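Local coordinates for triacylglycerol lipase (Clostridium botulinum, PDB 5AH1), which hydrolyses synthetic polyesters and probably triacylglycerol esters, as a zinc-binding lipase of the alpha/beta-hydrolase fold, at residues Ser126-Arg131 / Gly184-Arg189; Pro79-His84 / Tyr118-Gly123; Leu191-Ser196 / Trp319-Pro324. All blocks are in the same frame, centred on the assembly; numbering follows the deposited sequence.

In the fold
Interactions 1 and 3 both use helix 183-197, near its start and near its end, while interaction 2 lies in the central parallel sheet. Interaction 1 is a buried helix-to-helix contact made almost wholly of polar side chains; interaction 2 is also buried, but backbone hydrogen bonds and aliphatic packing carry it; interaction 3, farther from the centre of the chain, fixes a loop through one glutamine carbonyl and has a more exposed margin. Arg131 links the first two by donating to the carbonyl oxygens of His84 and Gly123. Interactions 1 and 3 meet where Trp129 packs on Leu194 and Trp319; interactions 2 and 3 do not touch.

Interaction 1: Ser126-Arg131 / Gly184-Arg189; sequences SSNWDR and GGQTIR. With ZN (zinc ion), chain B.
The guanidinium of Arg131 presents its edge to helix 183-197, with Thr187 OG1 and Gly184 CA lying in its plane, while the amides of Asn128 and Gln186 stand nearly perpendicular, their planes 83° apart. Arg131 grips Thr187 side-on with two nitrogens: NE is 2.9 Å from OG1 in a nearly straight bond, and NH2 reaches the same OG1 at 3.2 Å along a more bent path. A bend at chi3 (46°) turns the arginine chain so that this edge faces the threonine. With both bonds arriving at its oxygen, the Thr187 hydroxyl spends its own proton on Asn128 OD1, 2.7 Å from OG1 and in the carbonyl plane. Its methyl meanwhile packs on the arginine stem, CG2 lying 3.7 Å from Arg131 CB, which suits a residue that is half polar and half apolar.

The other end of the Asn128 amide completes the chain of bonds. ND2 donates to Gln186 OE1 at 3.0 Å, with the N-H nearly in line (164°), but it comes from above the glutamine carbonyl plane and not along a lone pair. Arg131 has further partners, NH1 donating to Gly123 O and NH2 to His84 O, so the buried charge is probably shared among several oxygens.

Ser127 is the N-cap of helix 128-140, its OG accepting from Asp130 N at 3.0 Å. Asp130, which takes no part in the contact between the helices, binds zinc through OD1 at 1.9 Å; His150, His156 and Asp302 complete the site. The contact thus joins the zinc-bearing helix to the helix whose first turn belongs to a probable GxSxG nucleophile elbow, the strand-turn-helix characteristic of alpha/beta-hydrolases.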
ATOM      1  N   SER A 126       3.367  10.510   1.581  0.85  8.06           N
ATOM      2  CA  SER A 126       4.576  10.584   2.388  0.85  8.30           C
ATOM      3  C   SER A 126       5.459   9.346   2.228  0.85  7.44           C
ATOM      4  O   SER A 126       5.053   8.337   1.645  0.85  7.28           O
ATOM      5  CB  SER A 126       4.217  10.836   3.845  0.85  9.48           C
ATOM      6  OG  SER A 126       3.559  12.093   3.953  0.85  9.60           O
ATOM      7  N   SER A 127       6.676   9.413   2.763  1.00  7.05           N
ATOM      8  CA  SER A 127       7.592   8.289   2.685  1.00  6.86           C
ATOM      9  C   SER A 127       7.095   7.108   3.521  1.00  6.85           C
ATOM     10  O   SER A 127       6.260   7.247   4.402  1.00  7.08           O
ATOM     11  CB  SER A 127       8.958   8.690   3.199  1.00  6.54           C
ATOM     12  OG  SER A 127       8.877   8.984   4.582  1.00  6.61           O
ATOM     13  N   ASN A 128       7.645   5.933   3.248  1.00  6.80           N
ATOM     14  CA  ASN A 128       7.321   4.756   4.049  1.00  6.45           C
ATOM     15  C   ASN A 128       7.761   4.916   5.505  1.00  6.04           C
ATOM     16  O   ASN A 128       7.067   4.459   6.411  1.00  7.14           O
ATOM     17  CB  ASN A 128       7.934   3.507   3.413  1.00  6.90           C
ATOM     18  CG  ASN A 128       7.086   2.982   2.282  1.00  6.92           C
ATOM     19  OD1 ASN A 128       5.900   2.692   2.487  1.00  7.47           O
ATOM     20  ND2 ASN A 128       7.671   2.817   1.104  1.00  7.82           N
ATOM     21  N   TRP A 129       8.902   5.548   5.746  1.00  6.38           N
ATOM     22  CA  TRP A 129       9.294   5.837   7.123  1.00  6.23           C
ATOM     23  C   TRP A 129       8.221   6.687   7.809  1.00  6.80           C
ATOM     24  O   TRP A 129       7.738   6.369   8.910  1.00  6.66           O
ATOM     25  CB  TRP A 129      10.620   6.581   7.147  1.00  7.42           C
ATOM     26  CG  TRP A 129      11.058   7.021   8.525  1.00  6.59           C
ATOM     27  CD1 TRP A 129      10.613   8.125   9.224  1.00  6.37           C
ATOM     28  CD2 TRP A 129      12.035   6.386   9.373  1.00  6.55           C
ATOM     29  NE1 TRP A 129      11.250   8.201  10.433  1.00  6.62           N
ATOM     30  CE2 TRP A 129      12.129   7.155  10.548  1.00  6.49           C
ATOM     31  CE3 TRP A 129      12.834   5.230   9.255  1.00  7.32           C
ATOM     32  CZ2 TRP A 129      13.021   6.842  11.573  1.00  7.09           C
ATOM     33  CZ3 TRP A 129      13.700   4.923  10.274  1.00  8.16           C
ATOM     34  CH2 TRP A 129      13.780   5.712  11.422  1.00  8.11           C
ATOM     35  N   ASP A 130       7.832   7.785   7.159  1.00  6.44           N
ATOM     36  CA  ASP A 130       6.874   8.691   7.780  1.00  6.60           C
ATOM     37  C   ASP A 130       5.547   7.958   8.007  1.00  6.90           C
ATOM     38  O   ASP A 130       4.931   8.079   9.064  1.00  7.31           O
ATOM     39  CB  ASP A 130       6.640   9.941   6.926  1.00  6.78           C
ATOM     40  CG  ASP A 130       7.854  10.902   6.868  1.00  6.85           C
ATOM     41  OD1 ASP A 130       8.952  10.591   7.403  1.00  7.77           O
ATOM     42  OD2 ASP A 130       7.681  11.998   6.280  1.00  8.27           O
ATOM     43  N   ARG A 131       5.110   7.213   7.002  1.00  7.06           N
ATOM     44  CA  ARG A 131       3.881   6.434   7.111  1.00  6.32           C
ATOM     45  C   ARG A 131       3.929   5.379   8.210  1.00  6.25           C
ATOM     46  O   ARG A 131       2.932   5.134   8.865  1.00  7.02           O
ATOM     47  CB  ARG A 131       3.545   5.831   5.753  1.00  6.25           C
ATOM     48  CG  ARG A 131       3.085   6.905   4.728  1.00  7.11           C
ATOM     49  CD  ARG A 131       3.096   6.379   3.309  1.00  6.44           C
ATOM     50  NE  ARG A 131       2.493   5.052   3.155  1.00  6.72           N
ATOM     51  CZ  ARG A 131       1.350   4.789   2.525  1.00  7.26           C
ATOM     52  NH1 ARG A 131       0.524   5.751   2.109  1.00  8.11           N
ATOM     53  NH2 ARG A 131       0.995   3.523   2.376  1.00  7.68           N
ATOM     54  N   GLY A 184       0.966   0.430   0.936  1.00  7.17           N
ATOM     55  CA  GLY A 184       0.666  -0.059   2.274  1.00  6.88           C
ATOM     56  C   GLY A 184       1.483  -1.293   2.657  1.00  6.14           C
ATOM     57  O   GLY A 184       1.869  -1.427   3.804  1.00  7.03           O
ATOM     58  N   GLY A 185       1.811  -2.126   1.679  1.00  6.67           N
ATOM     59  CA  GLY A 185       2.641  -3.293   1.930  1.00  6.92           C
ATOM     60  C   GLY A 185       4.079  -2.943   2.311  1.00  6.61           C
ATOM     61  O   GLY A 185       4.665  -3.561   3.197  1.00  7.00           O
ATOM     62  N   GLN A 186       4.666  -1.938   1.660  1.00  7.29           N
ATOM     63  CA  GLN A 186       5.972  -1.440   2.072  1.00  7.23           C
ATOM     64  C   GLN A 186       5.895  -0.834   3.461  1.00  5.87           C
ATOM     65  O   GLN A 186       6.785  -1.040   4.297  1.00  7.37           O
ATOM     66  CB  GLN A 186       6.484  -0.373   1.108  1.00  7.16           C
ATOM     67  CG  GLN A 186       6.893  -0.843  -0.263  1.00  6.70           C
ATOM     68  CD  GLN A 186       7.295   0.344  -1.105  1.00  6.85           C
ATOM     69  OE1 GLN A 186       6.504   1.294  -1.266  1.00  8.44           O
ATOM     70  NE2 GLN A 186       8.534   0.340  -1.605  1.00  7.54           N
ATOM     71  N   THR A 187       4.836  -0.069   3.720  1.00  6.46           N
ATOM     72  CA  THR A 187       4.687   0.604   5.008  1.00  6.67           C
ATOM     73  C   THR A 187       4.588  -0.401   6.155  1.00  6.02           C
ATOM     74  O   THR A 187       5.196  -0.203   7.202  1.00  6.42           O
ATOM     75  CB  THR A 187       3.461   1.508   4.998  1.00  6.96           C
ATOM     76  OG1 THR A 187       3.607   2.498   3.967  1.00  7.11           O
ATOM     77  CG2 THR A 187       3.271   2.203   6.348  1.00  7.76           C
ATOM     78  N   ILE A 188       3.824  -1.480   5.983  1.00  6.60           N
ATOM     79  CA  ILE A 188       3.677  -2.458   7.072  1.00  6.63           C
ATOM     80  C   ILE A 188       4.937  -3.294   7.269  1.00  6.53           C
ATOM     81  O   ILE A 188       5.267  -3.666   8.398  1.00  6.97           O
ATOM     82  CB  ILE A 188       2.401  -3.363   6.927  1.00  6.90           C
ATOM     83  CG1 ILE A 188       2.436  -4.212   5.657  1.00  7.91           C
ATOM     84  CG2 ILE A 188       1.165  -2.473   6.957  1.00  7.10           C
ATOM     85  CD1 ILE A 188       1.298  -5.216   5.563  1.00  7.84           C
ATOM     86  N   ARG A 189       5.687  -3.543   6.193  1.00  6.44           N
ATOM     87  CA  ARG A 189       6.993  -4.188   6.339  1.00  6.28           C
ATOM     88  C   ARG A 189       7.895  -3.322   7.196  1.00  6.04           C
ATOM     89  O   ARG A 189       8.628  -3.796   8.046  1.00  6.56           O
ATOM     90  CB  ARG A 189       7.642  -4.438   4.986  1.00  6.91           C
ATOM     91  CG  ARG A 189       7.047  -5.581   4.149  1.00  7.12           C
ATOM     92  CD  ARG A 189       7.591  -5.584   2.725  1.00  6.57           C
ATOM     93  NE  ARG A 189       9.053  -5.496   2.733  1.00  6.87           N
ATOM     94  CZ  ARG A 189       9.780  -4.794   1.868  1.00  6.78           C
ATOM     95  NH1 ARG A 189       9.202  -4.251   0.807  1.00  7.45           N
ATOM     96  NH2 ARG A 189      11.082  -4.694   2.053  1.00  7.57           N
TER
HETATM   97 ZN    ZN B1455      10.294  11.927   6.993  1.00  8.88          ZN

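Interaction 2: Pro79-His84 / Tyr118-Gly123; sequences PIVLVH and YTATVG
Strands 80-83 and 118-120 run parallel, their axes 4.5 Å apart at closest approach and twisted by 32°, with Val81 beside Tyr118 and Leu82 beside Thr119. With helix 106-112 they form a beta-alpha-beta unit at one border of the central alpha/beta-hydrolase sheet. Tyr118 N donates to Ile80 O, Leu82 N to Tyr118 O, and Ala120 N to Leu82 O, so the two backbone edges alternate as donor and acceptor.

Val81, Val83, Tyr118 and Ala120 share one face of the sheet. Val81 turns CG1 away from its own N (chi1 174°), which brings it within 3.9 Å of Ala120 CB, and the small alanine leaves room there for Leu135 and Tyr138 of helix 128-140. The tyrosine ring receives Pro79 CB at its edge, 3.9 Å from CE2, while its hydroxyl is bonded to Glu116. On the other face Leu82 CD1 lies beside Thr119 OG1, which is bonded to Gln107; beta-branched and aliphatic residues suit such extended strands.

Beyond the strands the chains separate, and a water receives a weak bond from His84 N while donating to Ala120 O. His84 then bridges the gap with its ring: Val122 N donates to the imidazole NE2 at 3.0 Å, almost straight and tilted 23° from the ring plane. Beside this bond Val122 CG2 packs 3.7 Å from His84 CE1.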
ATOM      1  N   PRO A  79      -6.638  -9.447  15.728  1.00  9.97           N
ATOM      2  CA  PRO A  79      -7.390  -8.673  14.735  1.00 10.37           C
ATOM      3  C   PRO A  79      -6.558  -8.309  13.520  1.00  9.68           C
ATOM      4  O   PRO A  79      -5.328  -8.405  13.533  1.00 10.04           O
ATOM      5  CB  PRO A  79      -7.762  -7.400  15.491  1.00 11.69           C
ATOM      6  CG  PRO A  79      -6.650  -7.229  16.438  1.00 12.56           C
ATOM      7  CD  PRO A  79      -6.300  -8.622  16.898  1.00 11.03           C
ATOM      8  N   ILE A  80      -7.263  -7.877  12.479  1.00  9.35           N
ATOM      9  CA  ILE A  80      -6.658  -7.363  11.253  1.00  9.49           C
ATOM     10  C   ILE A  80      -6.626  -5.839  11.317  1.00  8.71           C
ATOM     11  O   ILE A  80      -7.578  -5.211  11.777  1.00  9.60           O
ATOM     12  CB  ILE A  80      -7.490  -7.832  10.016  1.00 10.30           C
ATOM     13  CG1 ILE A  80      -7.301  -9.338   9.803  1.00 12.02           C
ATOM     14  CG2 ILE A  80      -7.139  -7.048   8.765  1.00 10.58           C
ATOM     15  CD1 ILE A  80      -8.351  -9.978   8.916  1.00 12.38           C
ATOM     16  N   VAL A  81      -5.522  -5.251  10.867  1.00  8.62           N
ATOM     17  CA  VAL A  81      -5.429  -3.822  10.634  1.00  8.54           C
ATOM     18  C   VAL A  81      -5.097  -3.626   9.153  1.00  7.87           C
ATOM     19  O   VAL A  81      -4.074  -4.104   8.657  1.00  8.72           O
ATOM     20  CB  VAL A  81      -4.369  -3.145  11.551  1.00  9.04           C
ATOM     21  CG1 VAL A  81      -4.188  -1.677  11.197  1.00  9.92           C
ATOM     22  CG2 VAL A  81      -4.764  -3.291  13.018  1.00  9.30           C
ATOM     23  N   LEU A  82      -5.963  -2.880   8.475  1.00  8.20           N
ATOM     24  CA  LEU A  82      -5.863  -2.597   7.043  1.00  8.03           C
ATOM     25  C   LEU A  82      -5.110  -1.291   6.810  1.00  8.04           C
ATOM     26  O   LEU A  82      -5.384  -0.295   7.479  1.00  8.70           O
ATOM     27  CB  LEU A  82      -7.276  -2.462   6.467  1.00  8.82           C
ATOM     28  CG  LEU A  82      -8.198  -3.674   6.610  1.00  8.83           C
ATOM     29  CD1 LEU A  82      -9.610  -3.308   6.204  1.00  9.15           C
ATOM     30  CD2 LEU A  82      -7.720  -4.836   5.773  1.00  9.50           C
ATOM     31  N   VAL A  83      -4.184  -1.300   5.852  1.00  7.12           N
ATOM     32  CA  VAL A  83      -3.324  -0.153   5.578  1.00  7.14           C
ATOM     33  C   VAL A  83      -3.268   0.140   4.068  1.00  7.34           C
ATOM     34  O   VAL A  83      -2.750  -0.640   3.278  1.00  7.35           O
ATOM     35  CB  VAL A  83      -1.910  -0.382   6.126  1.00  7.33           C
ATOM     36  CG1 VAL A  83      -1.060   0.889   5.924  1.00  7.94           C
ATOM     37  CG2 VAL A  83      -1.941  -0.795   7.603  1.00  7.98           C
ATOM     38  N   HIS A  84      -3.857   1.276   3.702  1.00  7.38           N
ATOM     39  CA  HIS A  84      -3.946   1.719   2.319  1.00  7.18           C
ATOM     40  C   HIS A  84      -2.591   2.111   1.729  1.00  7.08           C
ATOM     41  O   HIS A  84      -1.593   2.279   2.444  1.00  7.76           O
ATOM     42  CB  HIS A  84      -4.877   2.937   2.253  1.00  8.39           C
ATOM     43  CG  HIS A  84      -4.359   4.126   2.997  1.00  7.62           C
ATOM     44  ND1 HIS A  84      -3.416   4.973   2.466  1.00  7.64           N
ATOM     45  CD2 HIS A  84      -4.627   4.601   4.239  1.00  8.03           C
ATOM     46  CE1 HIS A  84      -3.135   5.926   3.339  1.00  8.58           C
ATOM     47  NE2 HIS A  84      -3.853   5.721   4.427  1.00  9.03           N
ATOM     48  N   TYR A 118      -9.781  -3.464  11.960  1.00 10.30           N
ATOM     49  CA  TYR A 118      -9.636  -2.011  12.020  1.00 10.34           C
ATOM     50  C   TYR A 118      -8.979  -1.501  10.759  1.00  9.88           C
ATOM     51  O   TYR A 118      -8.328  -2.250  10.016  1.00  9.84           O
ATOM     52  CB  TYR A 118      -8.774  -1.620  13.222  1.00 10.54           C
ATOM     53  CG  TYR A 118      -9.289  -2.186  14.506  1.00 11.80           C
ATOM     54  CD1 TYR A 118     -10.287  -1.528  15.192  1.00 12.91           C
ATOM     55  CD2 TYR A 118      -8.830  -3.392  15.009  1.00 12.78           C
ATOM     56  CE1 TYR A 118     -10.809  -2.030  16.349  1.00 13.40           C
ATOM     57  CE2 TYR A 118      -9.354  -3.914  16.193  1.00 13.64           C
ATOM     58  CZ  TYR A 118     -10.350  -3.229  16.854  1.00 13.22           C
ATOM     59  OH  TYR A 118     -10.903  -3.718  18.029  1.00 15.28           O
ATOM     60  N   THR A 119      -9.129  -0.203  10.543  1.00  9.30           N
ATOM     61  CA  THR A 119      -8.536   0.471   9.400  1.00  9.71           C
ATOM     62  C   THR A 119      -7.625   1.577   9.912  1.00  9.18           C
ATOM     63  O   THR A 119      -8.036   2.393  10.734  1.00 10.29           O
ATOM     64  CB  THR A 119      -9.621   1.088   8.502  1.00 10.08           C
ATOM     65  OG1 THR A 119     -10.474   0.048   8.008  1.00 10.42           O
ATOM     66  CG2 THR A 119      -9.014   1.808   7.309  1.00 11.08           C
ATOM     67  N   ALA A 120      -6.378   1.575   9.456  1.00  8.96           N
ATOM     68  CA  ALA A 120      -5.447   2.651   9.781  1.00  9.14           C
ATOM     69  C   ALA A 120      -5.293   3.578   8.594  1.00  9.44           C
ATOM     70  O   ALA A 120      -5.316   3.136   7.445  1.00 11.08           O
ATOM     71  CB  ALA A 120      -4.110   2.094  10.194  1.00 10.41           C
ATOM     72  N   THR A 121      -5.077   4.858   8.877  1.00  9.08           N
ATOM     73  CA  THR A 121      -4.932   5.856   7.828  1.00  9.48           C
ATOM     74  C   THR A 121      -3.641   6.632   8.054  1.00  9.12           C
ATOM     75  O   THR A 121      -3.383   7.099   9.169  1.00  9.89           O
ATOM     76  CB  THR A 121      -6.173   6.744   7.770  1.00 10.64           C
ATOM     77  OG1 THR A 121      -7.282   5.885   7.441  1.00 11.53           O
ATOM     78  CG2 THR A 121      -6.024   7.837   6.728  1.00 11.58           C
ATOM     79  N   VAL A 122      -2.823   6.721   7.008  1.00  8.35           N
ATOM     80  CA  VAL A 122      -1.517   7.358   7.059  1.00  8.88           C
ATOM     81  C   VAL A 122      -1.355   8.323   5.876  1.00  8.03           C
ATOM     82  O   VAL A 122      -2.267   8.456   5.061  1.00  9.13           O
ATOM     83  CB  VAL A 122      -0.391   6.293   7.094  1.00  9.24           C
ATOM     84  CG1 VAL A 122      -0.548   5.389   8.328  1.00 10.72           C
ATOM     85  CG2 VAL A 122      -0.369   5.455   5.812  1.00  9.47           C
ATOM     86  N   GLY A 123      -0.215   9.014   5.781  1.00  8.79           N
ATOM     87  CA  GLY A 123      -0.051  10.020   4.756  1.00  8.98           C
ATOM     88  C   GLY A 123      -0.157   9.410   3.364  1.00  8.13           C
ATOM     89  O   GLY A 123       0.528   8.414   3.070  1.00  8.69           O
TER
HETATM   90  O   HOH W   1      -6.271   1.810   5.255  1.00  9.02           O

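Interaction 3: Leu191-Ser196 / Trp319-Pro324; sequences LTQLLS and WVKAQP
The loop 319-324, which has no regular secondary structure, passes along the later turns of helix 183-197, and the backbones come nearest at Gln193 and Val320, whose CA atoms are 5.6 Å apart. Gln193 carries the contact. Its chain leaves the helix with CG anti to the backbone N (chi1 173°) and bends at chi2, delivering OE1 to the loop backbone. Lys321 N donates to that oxygen at 2.9 Å from well above the carbonyl plane, and Gln323 NE2 adds a weak bond of the same length to Gln193 OE1. A glutamine suits the place, long enough to reach a loop N-H and apolar enough along its stem to lie against a ring: CG sits 3.7 Å from Trp319 CZ3. Leu194 CD2 meets the edge of the same indole, whose one face is covered by Val320 CG2.

Gln323 lays its CG and amide against Ser196, with NE2 also bonded to Glu197. The Ser196 hydroxyl turns back to its own helix, OG donating to Thr192 O at 2.9 Å. Through the Gln193 carbonyl, the contact joins a helix flanking the alpha/beta-hydrolase sheet to the connection from helix 310-317 into strand 327-331 of the central sheet.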
ATOM      1  N   LEU A 191       7.072  -0.838   9.380  1.00  6.75           N
ATOM      2  CA  LEU A 191       6.658  -0.809  10.776  1.00  6.47           C
ATOM      3  C   LEU A 191       7.130  -2.064  11.502  1.00  6.08           C
ATOM      4  O   LEU A 191       7.625  -1.985  12.628  1.00  6.87           O
ATOM      5  CB  LEU A 191       5.136  -0.698  10.887  1.00  7.22           C
ATOM      6  CG  LEU A 191       4.616  -0.730  12.326  1.00  8.26           C
ATOM      7  CD1 LEU A 191       4.931   0.546  13.048  1.00  9.94           C
ATOM      8  CD2 LEU A 191       3.111  -0.991  12.392  1.00  9.82           C
ATOM      9  N   THR A 192       6.993  -3.219  10.869  1.00  7.05           N
ATOM     10  CA  THR A 192       7.364  -4.476  11.515  1.00  7.53           C
ATOM     11  C   THR A 192       8.878  -4.514  11.791  1.00  6.64           C
ATOM     12  O   THR A 192       9.326  -4.930  12.860  1.00  7.03           O
ATOM     13  CB  THR A 192       6.903  -5.676  10.667  1.00  8.67           C
ATOM     14  OG1 THR A 192       5.477  -5.621  10.516  1.00  8.25           O
ATOM     15  CG2 THR A 192       7.296  -6.976  11.324  1.00  9.66           C
ATOM     16  N   GLN A 193       9.664  -3.961  10.868  1.00  7.01           N
ATOM     17  CA  GLN A 193      11.109  -3.871  11.017  1.00  7.35           C
ATOM     18  C   GLN A 193      11.472  -2.988  12.211  1.00  6.97           C
ATOM     19  O   GLN A 193      12.277  -3.352  13.068  1.00  7.82           O
ATOM     20  CB  GLN A 193      11.732  -3.308   9.745  1.00  7.71           C
ATOM     21  CG  GLN A 193      13.218  -3.029   9.861  1.00  8.00           C
ATOM     22  CD  GLN A 193      14.050  -4.273   9.967  1.00  8.94           C
ATOM     23  OE1 GLN A 193      13.704  -5.332   9.429  1.00  8.76           O
ATOM     24  NE2 GLN A 193      15.152  -4.160  10.687  1.00  9.53           N
ATOM     25  N   LEU A 194      10.874  -1.802  12.259  1.00  6.50           N
ATOM     26  CA  LEU A 194      11.145  -0.867  13.338  1.00  7.06           C
ATOM     27  C   LEU A 194      10.690  -1.412  14.693  1.00  7.38           C
ATOM     28  O   LEU A 194      11.423  -1.331  15.675  1.00  7.82           O
ATOM     29  CB  LEU A 194      10.479   0.484  13.046  1.00  7.64           C
ATOM     30  CG  LEU A 194      11.161   1.309  11.942  1.00  8.54           C
ATOM     31  CD1 LEU A 194      10.327   2.509  11.569  1.00  9.79           C
ATOM     32  CD2 LEU A 194      12.567   1.763  12.351  1.00  8.87           C
ATOM     33  N   LEU A 195       9.485  -1.960  14.768  1.00  7.87           N
ATOM     34  CA  LEU A 195       9.025  -2.533  16.023  1.00  8.10           C
ATOM     35  C   LEU A 195      10.015  -3.574  16.534  1.00  7.67           C
ATOM     36  O   LEU A 195      10.399  -3.562  17.696  1.00  7.82           O
ATOM     37  CB  LEU A 195       7.635  -3.158  15.874  1.00  8.22           C
ATOM     38  CG  LEU A 195       6.472  -2.165  15.777  1.00  8.41           C
ATOM     39  CD1 LEU A 195       5.215  -2.913  15.366  1.00 10.02           C
ATOM     40  CD2 LEU A 195       6.262  -1.420  17.086  1.00  9.32           C
ATOM     41  N   SER A 196      10.466  -4.442  15.637  1.00  8.06           N
ATOM     42  CA  SER A 196      11.302  -5.565  16.030  1.00  9.19           C
ATOM     43  C   SER A 196      12.719  -5.135  16.379  1.00  9.36           C
ATOM     44  O   SER A 196      13.272  -5.574  17.382  1.00 10.66           O
ATOM     45  CB  SER A 196      11.355  -6.588  14.893  1.00 10.20           C
ATOM     46  OG  SER A 196      10.072  -7.099  14.558  1.00 12.00           O
ATOM     47  N   TRP A 319      17.330  -2.594   4.396  1.00  7.59           N
ATOM     48  CA  TRP A 319      17.216  -2.624   5.857  1.00  7.86           C
ATOM     49  C   TRP A 319      15.873  -3.142   6.374  1.00  7.20           C
ATOM     50  O   TRP A 319      15.788  -3.527   7.535  1.00  9.46           O
ATOM     51  CB  TRP A 319      17.547  -1.261   6.469  1.00  8.48           C
ATOM     52  CG  TRP A 319      16.537  -0.180   6.217  1.00  8.58           C
ATOM     53  CD1 TRP A 319      16.403   0.580   5.095  1.00  9.32           C
ATOM     54  CD2 TRP A 319      15.500   0.249   7.120  1.00  8.53           C
ATOM     55  NE1 TRP A 319      15.346   1.455   5.242  1.00  9.05           N
ATOM     56  CE2 TRP A 319      14.780   1.272   6.481  1.00  8.72           C
ATOM     57  CE3 TRP A 319      15.120  -0.145   8.405  1.00  9.30           C
ATOM     58  CZ2 TRP A 319      13.693   1.901   7.085  1.00  8.94           C
ATOM     59  CZ3 TRP A 319      14.062   0.504   9.008  1.00  9.05           C
ATOM     60  CH2 TRP A 319      13.353   1.501   8.352  1.00  8.91           C
ATOM     61  N   VAL A 320      14.845  -3.158   5.531  1.00  7.08           N
ATOM     62  CA  VAL A 320      13.544  -3.649   5.964  1.00  7.01           C
ATOM     63  C   VAL A 320      13.442  -5.129   5.591  1.00  8.08           C
ATOM     64  O   VAL A 320      13.140  -5.473   4.450  1.00  7.87           O
ATOM     65  CB  VAL A 320      12.388  -2.805   5.367  1.00  7.38           C
ATOM     66  CG1 VAL A 320      11.043  -3.386   5.728  1.00  7.98           C
ATOM     67  CG2 VAL A 320      12.478  -1.372   5.857  1.00  7.65           C
ATOM     68  N   LYS A 321      13.696  -5.995   6.571  1.00  8.24           N
ATOM     69  CA  LYS A 321      13.791  -7.433   6.333  1.00  9.33           C
ATOM     70  C   LYS A 321      12.607  -8.173   6.905  1.00  8.48           C
ATOM     71  O   LYS A 321      11.909  -7.693   7.809  1.00  9.29           O
ATOM     72  CB  LYS A 321      15.084  -7.997   6.913  1.00 11.50           C
ATOM     73  CG  LYS A 321      15.147  -8.086   8.405  1.00 16.05           C
ATOM     74  CD  LYS A 321      16.468  -8.659   8.898  1.00 20.10           C
ATOM     75  CE  LYS A 321      16.460 -10.157   8.965  1.00 23.59           C
ATOM     76  NZ  LYS A 321      17.697 -10.635   9.664  1.00 24.71           N
ATOM     77  N   ALA A 322      12.380  -9.360   6.356  1.00  8.34           N
ATOM     78  CA  ALA A 322      11.387 -10.269   6.908  1.00  8.18           C
ATOM     79  C   ALA A 322      11.898 -10.788   8.242  1.00  8.34           C
ATOM     80  O   ALA A 322      12.970 -11.401   8.317  1.00  9.44           O
ATOM     81  CB  ALA A 322      11.134 -11.442   5.958  1.00  9.91           C
ATOM     82  N   GLN A 323      11.141 -10.524   9.301  1.00  7.91           N
ATOM     83  CA  GLN A 323      11.514 -10.940  10.646  1.00  8.02           C
ATOM     84  C   GLN A 323      11.217 -12.423  10.854  1.00  9.69           C
ATOM     85  O   GLN A 323      10.248 -12.950  10.312  1.00 10.09           O
ATOM     86  CB  GLN A 323      10.748 -10.074  11.646  1.00  8.43           C
ATOM     87  CG  GLN A 323      11.146  -8.595  11.572  1.00  9.63           C
ATOM     88  CD  GLN A 323      12.588  -8.375  11.993  1.00  9.71           C
ATOM     89  OE1 GLN A 323      13.059  -8.961  12.968  1.00 11.27           O
ATOM     90  NE2 GLN A 323      13.304  -7.539  11.261  1.00 10.29           N
ATOM     91  N   PRO A 324      12.052 -13.104  11.651  1.00 10.35           N
ATOM     92  CA  PRO A 324      11.985 -14.577  11.698  1.00 10.50           C
ATOM     93  C   PRO A 324      10.751 -15.134  12.394  1.00 10.57           C
ATOM     94  O   PRO A 324      10.422 -16.302  12.208  1.00 11.53           O
ATOM     95  CB  PRO A 324      13.261 -14.951  12.455  1.00 12.41           C
ATOM     96  CG  PRO A 324      13.634 -13.734  13.221  1.00 13.16           C
ATOM     97  CD  PRO A 324      13.249 -12.592  12.346  1.00 11.94           C
TER